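Local coordinates for bifunctional GH43-CE protein (Bacteroides eggerthii, PDB 6MLY), which probably helps degrade arabinoxylans, joining a family 43 glycoside hydrolase, probably a xylan 1,4-beta-xylosidase, to a carbohydrate esterase, at residues L437-E447 and Y458-W468; V387-G397 and K404-V412. All coordinates share one frame; numbering follows the deposited sequence.

Contact 1: L437-E447 and Y458-W468; sequences LNQQVVYFKAE and YFYYSLDGSNW
Tyr458 and Glu447 meet at one end of this antiparallel hairpin, where Glu447 N donates to Tyr458 O (2.8 Å). Phe459, on the other face, lays its CD2 against Ala446 CB (4.0 Å). Tyr460 bonds through its backbone in both directions with Lys445, and its phenol OH donates to Glu447 OE1 (2.7 Å). The hydroxyl meets the carboxylate from above its plane, and ring and carboxylate stand nearly perpendicular, at 86°. Tyr461 rests its CB on Phe444 CE1 (3.9 Å). Ser462 O takes a bond from Tyr443 N (2.7 Å), and the return bond is weak. Leu463 CD2 slides past Leu437 CD1 (3.7 Å), and Asp464 turns its carbonyl O over one face of the Tyr443 ring. Trp468 then folds back onto the strand. Lys445 leaves its backbone with CG opposite N and bends at chi3 (72°), which lays CE and NZ over the indole; NZ sits 3.4 Å from the centroid of the five-membered ring of Trp468, a cation-pi contact. Ser462 CB lies against the opposite indole face. The hairpin belongs to one sheet of the concanavalin A-like beta sandwich, with strand 378-386 beside 441-449 and strand 469-476 beside 456-462, while Phe444 and Phe459 touch Val408 on strand 406-411 of the facing sheet.

Contact 2: V387-G397 and K404-V412; sequences VSGMKEGDFAG and KYGQVGVKV
Phe395 and Lys411 face each other as a non-hydrogen-bonded antiparallel pair, and the lysine chain folds over the ring. Lys411 starts extended, then bends at chi3 (-71°), which sets CE above the middle of the phenyl face, 4.2 Å from the ring centroid of Phe395. The further bend at chi4 places NZ off-centre over the same ring, a cation-pi contact at 4.2 Å from the Phe395 centroid. The ring's rim has other neighbours: Gln407 OE1 lies at its edge, beside CE2, with amide and ring planes 71° apart, and Gly409 C is also at the edge. Phe492 meets Phe395 edge-to-face.

Backbone bonding is sparse. Val410 N donates to Ala396 O (3.2 Å). Val412 N to Asp394 O and Gly393 N to Val412 O are both weak, and they carry the pairing beyond the strands into the type II turn Lys391-Asp394. Gly393 has the positive phi (101°) that suits this turn. Farther along, Gly397 and Gly409 pair without side chains, and their CA atoms come within 3.7 Å of each other.

Apolar packing occupies the face of Val410. Val387 CG1 touches Val410 CG2 (3.8 Å), with the two side chains crossing at about a right angle. Met390, extended beyond CG, brings its methyl CE to Val410 CB (3.7 Å), while its CB lies against Val412 CG2 (4.0 Å). Val442 and Phe444 of strand 441-449 pack on Val410 too.

The whole is a beta hairpin, strands 395-401 and 406-411, inside an antiparallel sheet of the concanavalin A-like domain: one face meets the opposing sheet, as in a beta sandwich.

Contact 2 closes before contact 1 opens along the chain, and their centres lie 13 Å apart. Each is a hairpin in a different antiparallel sheet: 387-397 and 404-412 in the sheet that also holds strands 418-423 and 488-491, and 437-447 and 458-468 in the one that holds 378-386 and 469-476. The two sheets face each other in the concanavalin A-like domain, where the Phe444 ring packs on Gly409 and that of Phe459 on Gly406. At the rim Gln440 probably bonds to Val387 and Ser388, linking the loops. Both hairpins therefore build one sandwich core, away from the predicted glycosidase active site and from the sodium site.

Contact 1: L437-E447 and Y458-W468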
loop_
_atom_site.group_PDB
_atom_site.type_symbol
_atom_site.label_atom_id
_atom_site.label_comp_id
_atom_site.label_asym_id
_atom_site.label_seq_id
_atom_site.Cartn_x
_atom_site.Cartn_y
_atom_site.Cartn_z
ATOM N N LEU A 437 -2.037 13.588 -19.803
ATOM C CA LEU A 437 -3.208 12.913 -20.352
ATOM C C LEU A 437 -3.684 13.659 -21.606
ATOM O O LEU A 437 -3.815 14.886 -21.591
ATOM C CB LEU A 437 -4.303 12.841 -19.283
ATOM C CG LEU A 437 -5.520 11.993 -19.651
ATOM C CD1 LEU A 437 -5.122 10.556 -19.958
ATOM C CD2 LEU A 437 -6.564 12.031 -18.547
ATOM N N ASN A 438 -3.915 12.901 -22.687
ATOM C CA ASN A 438 -4.430 13.424 -23.954
ATOM C C ASN A 438 -5.770 12.758 -24.306
ATOM O O ASN A 438 -6.285 12.971 -25.398
ATOM C CB ASN A 438 -3.398 13.251 -25.068
ATOM C CG ASN A 438 -2.012 13.700 -24.648
ATOM O OD1 ASN A 438 -1.815 14.860 -24.291
ATOM N ND2 ASN A 438 -1.050 12.790 -24.666
ATOM N N GLN A 439 -6.319 11.957 -23.381
ATOM C CA GLN A 439 -7.697 11.440 -23.439
ATOM C C GLN A 439 -8.519 12.080 -22.311
ATOM O O GLN A 439 -8.019 12.916 -21.553
ATOM C CB GLN A 439 -7.736 9.917 -23.278
ATOM C CG GLN A 439 -6.764 9.161 -24.171
ATOM C CD GLN A 439 -6.922 7.666 -24.024
ATOM O OE1 GLN A 439 -7.651 7.177 -23.160
ATOM N NE2 GLN A 439 -6.227 6.924 -24.874
ATOM N N GLN A 440 -9.789 11.679 -22.203
ATOM C CA GLN A 440 -10.638 12.124 -21.098
ATOM C C GLN A 440 -11.129 10.920 -20.280
ATOM O O GLN A 440 -11.269 11.031 -19.061
ATOM C CB GLN A 440 -11.751 13.022 -21.634
ATOM C CG GLN A 440 -11.196 14.169 -22.467
ATOM C CD GLN A 440 -12.008 15.433 -22.334
ATOM O OE1 GLN A 440 -13.237 15.403 -22.276
ATOM N NE2 GLN A 440 -11.313 16.560 -22.299
ATOM N N VAL A 441 -11.358 9.778 -20.942
ATOM C CA VAL A 441 -11.548 8.500 -20.251
ATOM C C VAL A 441 -10.177 8.001 -19.771
ATOM O O VAL A 441 -9.230 7.910 -20.551
ATOM C CB VAL A 441 -12.252 7.462 -21.149
ATOM C CG1 VAL A 441 -12.333 6.095 -20.479
ATOM C CG2 VAL A 441 -13.636 7.934 -21.574
ATOM N N VAL A 442 -10.093 7.689 -18.475
ATOM C CA VAL A 442 -8.874 7.208 -17.832
ATOM C C VAL A 442 -9.262 6.156 -16.779
ATOM O O VAL A 442 -10.360 6.198 -16.208
ATOM C CB VAL A 442 -8.080 8.379 -17.217
ATOM C CG1 VAL A 442 -8.855 9.069 -16.107
ATOM C CG2 VAL A 442 -6.715 7.943 -16.712
ATOM N N TYR A 443 -8.352 5.208 -16.540
ATOM C CA TYR A 443 -8.556 4.104 -15.614
ATOM C C TYR A 443 -7.507 4.196 -14.500
ATOM O O TYR A 443 -6.447 4.792 -14.691
ATOM C CB TYR A 443 -8.482 2.771 -16.364
ATOM C CG TYR A 443 -9.543 2.567 -17.419
ATOM C CD1 TYR A 443 -9.420 3.128 -18.682
ATOM C CD2 TYR A 443 -10.671 1.804 -17.161
ATOM C CE1 TYR A 443 -10.393 2.946 -19.652
ATOM C CE2 TYR A 443 -11.650 1.606 -18.123
ATOM C CZ TYR A 443 -11.510 2.178 -19.373
ATOM O OH TYR A 443 -12.471 1.986 -20.320
ATOM N N PHE A 444 -7.832 3.623 -13.333
ATOM C CA PHE A 444 -6.916 3.544 -12.186
ATOM C C PHE A 444 -7.117 2.218 -11.445
ATOM O O PHE A 444 -8.198 1.631 -11.480
ATOM C CB PHE A 444 -7.117 4.712 -11.218
ATOM C CG PHE A 444 -6.792 6.069 -11.789
ATOM C CD1 PHE A 444 -5.479 6.444 -12.031
ATOM C CD2 PHE A 444 -7.797 6.974 -12.086
ATOM C CE1 PHE A 444 -5.182 7.693 -12.553
ATOM C CE2 PHE A 444 -7.499 8.224 -12.609
ATOM C CZ PHE A 444 -6.192 8.582 -12.840
ATOM N N LYS A 445 -6.049 1.781 -10.768
ATOM C CA LYS A 445 -6.001 0.536 -10.011
ATOM C C LYS A 445 -5.132 0.774 -8.770
ATOM O O LYS A 445 -4.174 1.538 -8.813
ATOM C CB LYS A 445 -5.459 -0.591 -10.900
ATOM C CG LYS A 445 -5.398 -1.980 -10.272
ATOM C CD LYS A 445 -5.445 -3.124 -11.285
ATOM C CE LYS A 445 -4.170 -3.281 -12.090
ATOM N NZ LYS A 445 -4.225 -4.452 -13.000
ATOM N N ALA A 446 -5.505 0.137 -7.659
ATOM C CA ALA A 446 -4.754 0.207 -6.412
ATOM C C ALA A 446 -4.697 -1.194 -5.800
ATOM O O ALA A 446 -5.734 -1.762 -5.497
ATOM C CB ALA A 446 -5.403 1.197 -5.477
ATOM N N GLU A 447 -3.482 -1.735 -5.659
ATOM C CA GLU A 447 -3.247 -3.072 -5.113
ATOM C C GLU A 447 -2.839 -2.952 -3.641
ATOM O O GLU A 447 -2.306 -1.925 -3.220
ATOM C CB GLU A 447 -2.153 -3.802 -5.894
ATOM C CG GLU A 447 -2.484 -4.032 -7.360
ATOM C CD GLU A 447 -1.580 -5.036 -8.055
ATOM O OE1 GLU A 447 -0.354 -4.788 -8.101
ATOM O OE2 GLU A 447 -2.104 -6.072 -8.529
ATOM N N TYR A 458 0.458 -0.604 -4.209
ATOM C CA TYR A 458 0.924 -0.269 -5.556
ATOM C C TYR A 458 -0.215 0.408 -6.328
ATOM O O TYR A 458 -1.337 -0.100 -6.354
ATOM C CB TYR A 458 1.382 -1.520 -6.317
ATOM C CG TYR A 458 2.216 -2.499 -5.528
ATOM C CD1 TYR A 458 3.374 -2.104 -4.875
ATOM C CD2 TYR A 458 1.859 -3.839 -5.460
ATOM C CE1 TYR A 458 4.144 -3.009 -4.157
ATOM C CE2 TYR A 458 2.616 -4.755 -4.745
ATOM C CZ TYR A 458 3.762 -4.341 -4.091
ATOM O OH TYR A 458 4.498 -5.256 -3.391
ATOM N N PHE A 459 0.092 1.542 -6.969
ATOM C CA PHE A 459 -0.860 2.263 -7.814
ATOM C C PHE A 459 -0.475 2.115 -9.289
ATOM O O PHE A 459 0.710 2.055 -9.626
ATOM C CB PHE A 459 -0.912 3.741 -7.428
ATOM C CG PHE A 459 -1.377 3.990 -6.017
ATOM C CD1 PHE A 459 -0.468 4.062 -4.974
ATOM C CD2 PHE A 459 -2.726 4.145 -5.729
ATOM C CE1 PHE A 459 -0.901 4.288 -3.675
ATOM C CE2 PHE A 459 -3.154 4.372 -4.430
ATOM C CZ PHE A 459 -2.241 4.443 -3.404
ATOM N N TYR A 460 -1.499 2.060 -10.147
ATOM C CA TYR A 460 -1.355 2.029 -11.599
ATOM C C TYR A 460 -2.360 3.007 -12.222
ATOM O O TYR A 460 -3.337 3.395 -11.566
ATOM C CB TYR A 460 -1.636 0.634 -12.172
ATOM C CG TYR A 460 -0.850 -0.517 -11.594
ATOM C CD1 TYR A 460 0.064 -1.215 -12.369
ATOM C CD2 TYR A 460 -1.062 -0.955 -10.298
ATOM C CE1 TYR A 460 0.771 -2.293 -11.863
ATOM C CE2 TYR A 460 -0.360 -2.029 -9.776
ATOM C CZ TYR A 460 0.560 -2.702 -10.561
ATOM O OH TYR A 460 1.246 -3.763 -10.050
ATOM N N TYR A 461 -2.114 3.381 -13.487
ATOM C CA TYR A 461 -3.113 4.039 -14.334
ATOM C C TYR A 461 -3.269 3.219 -15.620
ATOM O O TYR A 461 -2.586 2.220 -15.802
ATOM C CB TYR A 461 -2.746 5.504 -14.586
ATOM C CG TYR A 461 -1.677 5.747 -15.622
ATOM C CD1 TYR A 461 -1.991 5.846 -16.969
ATOM C CD2 TYR A 461 -0.351 5.919 -15.257
ATOM C CE1 TYR A 461 -1.015 6.081 -17.926
ATOM C CE2 TYR A 461 0.637 6.160 -16.198
ATOM C CZ TYR A 461 0.303 6.244 -17.540
ATOM O OH TYR A 461 1.266 6.477 -18.478
ATOM N N SER A 462 -4.200 3.639 -16.481
ATOM C CA SER A 462 -4.456 2.974 -17.751
ATOM C C SER A 462 -5.375 3.844 -18.623
ATOM O O SER A 462 -6.238 4.543 -18.102
ATOM C CB SER A 462 -5.017 1.592 -17.527
ATOM O OG SER A 462 -5.459 1.010 -18.744
ATOM N N LEU A 463 -5.161 3.797 -19.948
ATOM C CA LEU A 463 -5.931 4.565 -20.940
ATOM C C LEU A 463 -6.905 3.638 -21.680
ATOM O O LEU A 463 -7.575 4.063 -22.619
ATOM C CB LEU A 463 -4.953 5.211 -21.929
ATOM C CG LEU A 463 -3.762 5.950 -21.316
ATOM C CD1 LEU A 463 -2.963 6.670 -22.390
ATOM C CD2 LEU A 463 -4.213 6.937 -20.252
ATOM N N ASP A 464 -7.005 2.393 -21.201
ATOM C CA ASP A 464 -7.467 1.239 -21.961
ATOM C C ASP A 464 -8.113 0.254 -20.975
ATOM O O ASP A 464 -7.914 0.357 -19.759
ATOM C CB ASP A 464 -6.267 0.675 -22.733
ATOM C CG ASP A 464 -6.496 -0.581 -23.557
ATOM O OD1 ASP A 464 -7.398 -1.377 -23.206
ATOM O OD2 ASP A 464 -5.736 -0.768 -24.534
ATOM N N GLY A 465 -8.903 -0.688 -21.500
ATOM C CA GLY A 465 -9.487 -1.763 -20.701
ATOM C C GLY A 465 -8.458 -2.485 -19.838
ATOM O O GLY A 465 -8.686 -2.679 -18.646
ATOM N N SER A 466 -7.314 -2.860 -20.433
ATOM C CA SER A 466 -6.468 -3.940 -19.886
ATOM C C SER A 466 -4.992 -3.551 -19.677
ATOM O O SER A 466 -4.340 -4.149 -18.827
ATOM C CB SER A 466 -6.574 -5.170 -20.757
ATOM O OG SER A 466 -6.051 -6.311 -20.089
ATOM N N ASN A 467 -4.446 -2.601 -20.448
ATOM C CA ASN A 467 -2.972 -2.367 -20.474
ATOM C C ASN A 467 -2.569 -1.456 -19.301
ATOM O O ASN A 467 -2.569 -0.228 -19.435
ATOM C CB ASN A 467 -2.495 -1.817 -21.826
ATOM N N TRP A 468 -2.176 -2.073 -18.175
ATOM C CA TRP A 468 -1.968 -1.367 -16.901
ATOM C C TRP A 468 -0.522 -0.887 -16.761
ATOM O O TRP A 468 0.391 -1.690 -16.609
ATOM C CB TRP A 468 -2.394 -2.247 -15.714
ATOM C CG TRP A 468 -3.881 -2.366 -15.606
ATOM C CD1 TRP A 468 -4.657 -3.415 -16.000
ATOM C CD2 TRP A 468 -4.782 -1.357 -15.125
ATOM N NE1 TRP A 468 -5.980 -3.140 -15.774
ATOM C CE2 TRP A 468 -6.086 -1.884 -15.236
ATOM C CE3 TRP A 468 -4.615 -0.074 -14.592
ATOM C CZ2 TRP A 468 -7.211 -1.165 -14.840
ATOM C CZ3 TRP A 468 -5.730 0.634 -14.198
ATOM C CH2 TRP A 468 -7.009 0.093 -14.321
#

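Contact 2: V387-G397 and K404-V412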
loop_
_atom_site.group_PDB
_atom_site.type_symbol
_atom_site.label_atom_id
_atom_site.label_comp_id
_atom_site.label_asym_id
_atom_site.label_seq_id
_atom_site.Cartn_x
_atom_site.Cartn_y
_atom_site.Cartn_z
ATOM N N VAL A 387 -12.944 12.821 -17.294
ATOM C CA VAL A 387 -12.323 14.006 -16.682
ATOM C C VAL A 387 -12.800 15.302 -17.357
ATOM O O VAL A 387 -12.391 16.391 -16.947
ATOM C CB VAL A 387 -10.788 13.897 -16.733
ATOM C CG1 VAL A 387 -10.307 12.547 -16.225
ATOM C CG2 VAL A 387 -10.249 14.160 -18.129
ATOM N N SER A 388 -13.661 15.186 -18.375
ATOM C CA SER A 388 -14.189 16.331 -19.126
ATOM C C SER A 388 -14.642 17.452 -18.180
ATOM O O SER A 388 -14.382 18.622 -18.443
ATOM C CB SER A 388 -15.321 15.899 -20.016
ATOM O OG SER A 388 -15.052 14.628 -20.593
ATOM N N GLY A 389 -15.320 17.072 -17.086
ATOM C CA GLY A 389 -15.962 17.998 -16.149
ATOM C C GLY A 389 -14.978 18.816 -15.327
ATOM O O GLY A 389 -15.323 19.903 -14.858
ATOM N N MET A 390 -13.757 18.297 -15.151
ATOM C CA MET A 390 -12.771 18.858 -14.226
ATOM C C MET A 390 -12.378 20.284 -14.633
ATOM O O MET A 390 -12.415 20.646 -15.814
ATOM C CB MET A 390 -11.508 17.995 -14.185
ATOM C CG MET A 390 -11.745 16.616 -13.618
ATOM S SD MET A 390 -10.221 15.911 -12.972
ATOM C CE MET A 390 -10.608 14.168 -13.112
ATOM N N LYS A 391 -11.971 21.067 -13.623
ATOM C CA LYS A 391 -11.590 22.469 -13.769
ATOM C C LYS A 391 -10.167 22.685 -13.227
ATOM O O LYS A 391 -9.586 21.791 -12.595
ATOM C CB LYS A 391 -12.616 23.354 -13.055
ATOM C CG LYS A 391 -13.970 23.420 -13.747
ATOM C CD LYS A 391 -14.931 24.433 -13.152
ATOM C CE LYS A 391 -16.349 24.257 -13.657
ATOM N NZ LYS A 391 -17.332 25.028 -12.858
ATOM N N GLU A 392 -9.623 23.879 -13.502
ATOM C CA GLU A 392 -8.288 24.306 -13.074
ATOM C C GLU A 392 -8.118 24.060 -11.570
ATOM O O GLU A 392 -8.748 24.733 -10.749
ATOM C CB GLU A 392 -8.089 25.790 -13.395
ATOM C CG GLU A 392 -6.694 26.315 -13.084
ATOM C CD GLU A 392 -5.594 25.861 -14.031
ATOM O OE1 GLU A 392 -5.920 25.239 -15.062
ATOM O OE2 GLU A 392 -4.408 26.136 -13.740
ATOM N N GLY A 393 -7.272 23.079 -11.227
ATOM C CA GLY A 393 -6.837 22.836 -9.850
ATOM C C GLY A 393 -7.567 21.686 -9.169
ATOM O O GLY A 393 -7.243 21.351 -8.026
ATOM N N ASP A 394 -8.550 21.082 -9.852
ATOM C CA ASP A 394 -9.302 19.948 -9.294
ATOM C C ASP A 394 -8.424 18.691 -9.364
ATOM O O ASP A 394 -7.484 18.618 -10.159
ATOM C CB ASP A 394 -10.648 19.743 -10.002
ATOM C CG ASP A 394 -11.652 20.898 -9.813
ATOM O OD1 ASP A 394 -11.246 21.917 -9.214
ATOM O OD2 ASP A 394 -12.841 20.763 -10.262
ATOM N N PHE A 395 -8.749 17.711 -8.516
ATOM C CA PHE A 395 -7.958 16.497 -8.364
ATOM C C PHE A 395 -8.894 15.342 -7.990
ATOM O O PHE A 395 -9.440 15.336 -6.901
ATOM C CB PHE A 395 -6.865 16.737 -7.318
ATOM C CG PHE A 395 -5.860 15.626 -7.137
ATOM C CD1 PHE A 395 -5.632 14.682 -8.130
ATOM C CD2 PHE A 395 -5.108 15.554 -5.976
ATOM C CE1 PHE A 395 -4.696 13.674 -7.948
ATOM C CE2 PHE A 395 -4.173 14.547 -5.796
ATOM C CZ PHE A 395 -3.967 13.609 -6.782
ATOM N N ALA A 396 -9.067 14.383 -8.909
ATOM C CA ALA A 396 -10.061 13.316 -8.772
ATOM C C ALA A 396 -9.465 11.976 -9.207
ATOM O O ALA A 396 -9.025 11.843 -10.338
ATOM C CB ALA A 396 -11.276 13.647 -9.599
ATOM N N GLY A 397 -9.493 10.984 -8.306
ATOM C CA GLY A 397 -8.951 9.664 -8.592
ATOM C C GLY A 397 -9.362 8.624 -7.564
ATOM O O GLY A 397 -10.458 8.689 -6.999
ATOM N N LYS A 404 -1.758 8.601 6.630
ATOM C CA LYS A 404 -0.693 8.285 5.704
ATOM C C LYS A 404 -1.305 7.605 4.477
ATOM O O LYS A 404 -1.280 6.381 4.361
ATOM C CB LYS A 404 0.343 7.405 6.405
ATOM C CG LYS A 404 0.964 8.048 7.636
ATOM C CD LYS A 404 2.272 7.429 8.058
ATOM C CE LYS A 404 2.946 8.207 9.167
ATOM N NZ LYS A 404 4.159 7.511 9.653
ATOM N N TYR A 405 -1.842 8.431 3.570
ATOM C CA TYR A 405 -2.647 7.987 2.428
ATOM C C TYR A 405 -1.770 7.866 1.181
ATOM O O TYR A 405 -0.601 8.242 1.206
ATOM C CB TYR A 405 -3.793 8.968 2.157
ATOM C CG TYR A 405 -3.371 10.403 1.963
ATOM C CD1 TYR A 405 -3.464 11.316 3.000
ATOM C CD2 TYR A 405 -2.878 10.857 0.748
ATOM C CE1 TYR A 405 -3.080 12.637 2.840
ATOM C CE2 TYR A 405 -2.492 12.176 0.570
ATOM C CZ TYR A 405 -2.594 13.072 1.621
ATOM O OH TYR A 405 -2.221 14.377 1.474
ATOM N N GLY A 406 -2.372 7.356 0.099
ATOM C CA GLY A 406 -1.783 7.340 -1.235
ATOM C C GLY A 406 -2.837 7.583 -2.299
ATOM O O GLY A 406 -3.840 6.891 -2.331
ATOM N N GLN A 407 -2.591 8.569 -3.173
ATOM C CA GLN A 407 -3.523 8.976 -4.229
ATOM C C GLN A 407 -3.014 8.494 -5.590
ATOM O O GLN A 407 -1.857 8.123 -5.729
ATOM C CB GLN A 407 -3.682 10.498 -4.250
ATOM C CG GLN A 407 -4.344 11.049 -2.996
ATOM C CD GLN A 407 -4.366 12.558 -2.961
ATOM O OE1 GLN A 407 -3.332 13.221 -3.068
ATOM N NE2 GLN A 407 -5.557 13.112 -2.783
ATOM N N VAL A 408 -3.923 8.491 -6.567
ATOM C CA VAL A 408 -3.610 8.386 -7.988
ATOM C C VAL A 408 -4.831 8.897 -8.759
ATOM O O VAL A 408 -5.929 8.351 -8.597
ATOM C CB VAL A 408 -3.228 6.953 -8.412
ATOM C CG1 VAL A 408 -4.377 5.968 -8.260
ATOM C CG2 VAL A 408 -2.693 6.923 -9.835
ATOM N N GLY A 409 -4.640 9.951 -9.566
ATOM C CA GLY A 409 -5.756 10.649 -10.209
ATOM C C GLY A 409 -5.317 11.665 -11.251
ATOM O O GLY A 409 -4.124 11.880 -11.476
ATOM N N VAL A 410 -6.315 12.294 -11.880
ATOM C CA VAL A 410 -6.127 13.298 -12.916
ATOM C C VAL A 410 -6.238 14.689 -12.284
ATOM O O VAL A 410 -7.329 15.156 -11.985
ATOM C CB VAL A 410 -7.148 13.111 -14.055
ATOM C CG1 VAL A 410 -7.171 14.300 -15.009
ATOM C CG2 VAL A 410 -6.893 11.818 -14.815
ATOM N N LYS A 411 -5.088 15.336 -12.090
ATOM C CA LYS A 411 -5.008 16.726 -11.650
ATOM C C LYS A 411 -4.933 17.623 -12.894
ATOM O O LYS A 411 -4.456 17.185 -13.937
ATOM C CB LYS A 411 -3.791 16.887 -10.735
ATOM C CG LYS A 411 -3.668 18.217 -9.999
ATOM C CD LYS A 411 -2.323 18.392 -9.307
ATOM C CE LYS A 411 -2.132 17.502 -8.092
ATOM N NZ LYS A 411 -2.614 18.154 -6.850
ATOM N N VAL A 412 -5.414 18.864 -12.777
ATOM C CA VAL A 412 -5.412 19.827 -13.882
ATOM C C VAL A 412 -4.585 21.047 -13.462
ATOM O O VAL A 412 -4.895 21.697 -12.462
ATOM C CB VAL A 412 -6.845 20.226 -14.291
ATOM C CG1 VAL A 412 -6.849 21.210 -15.452
ATOM C CG2 VAL A 412 -7.692 19.009 -14.628
#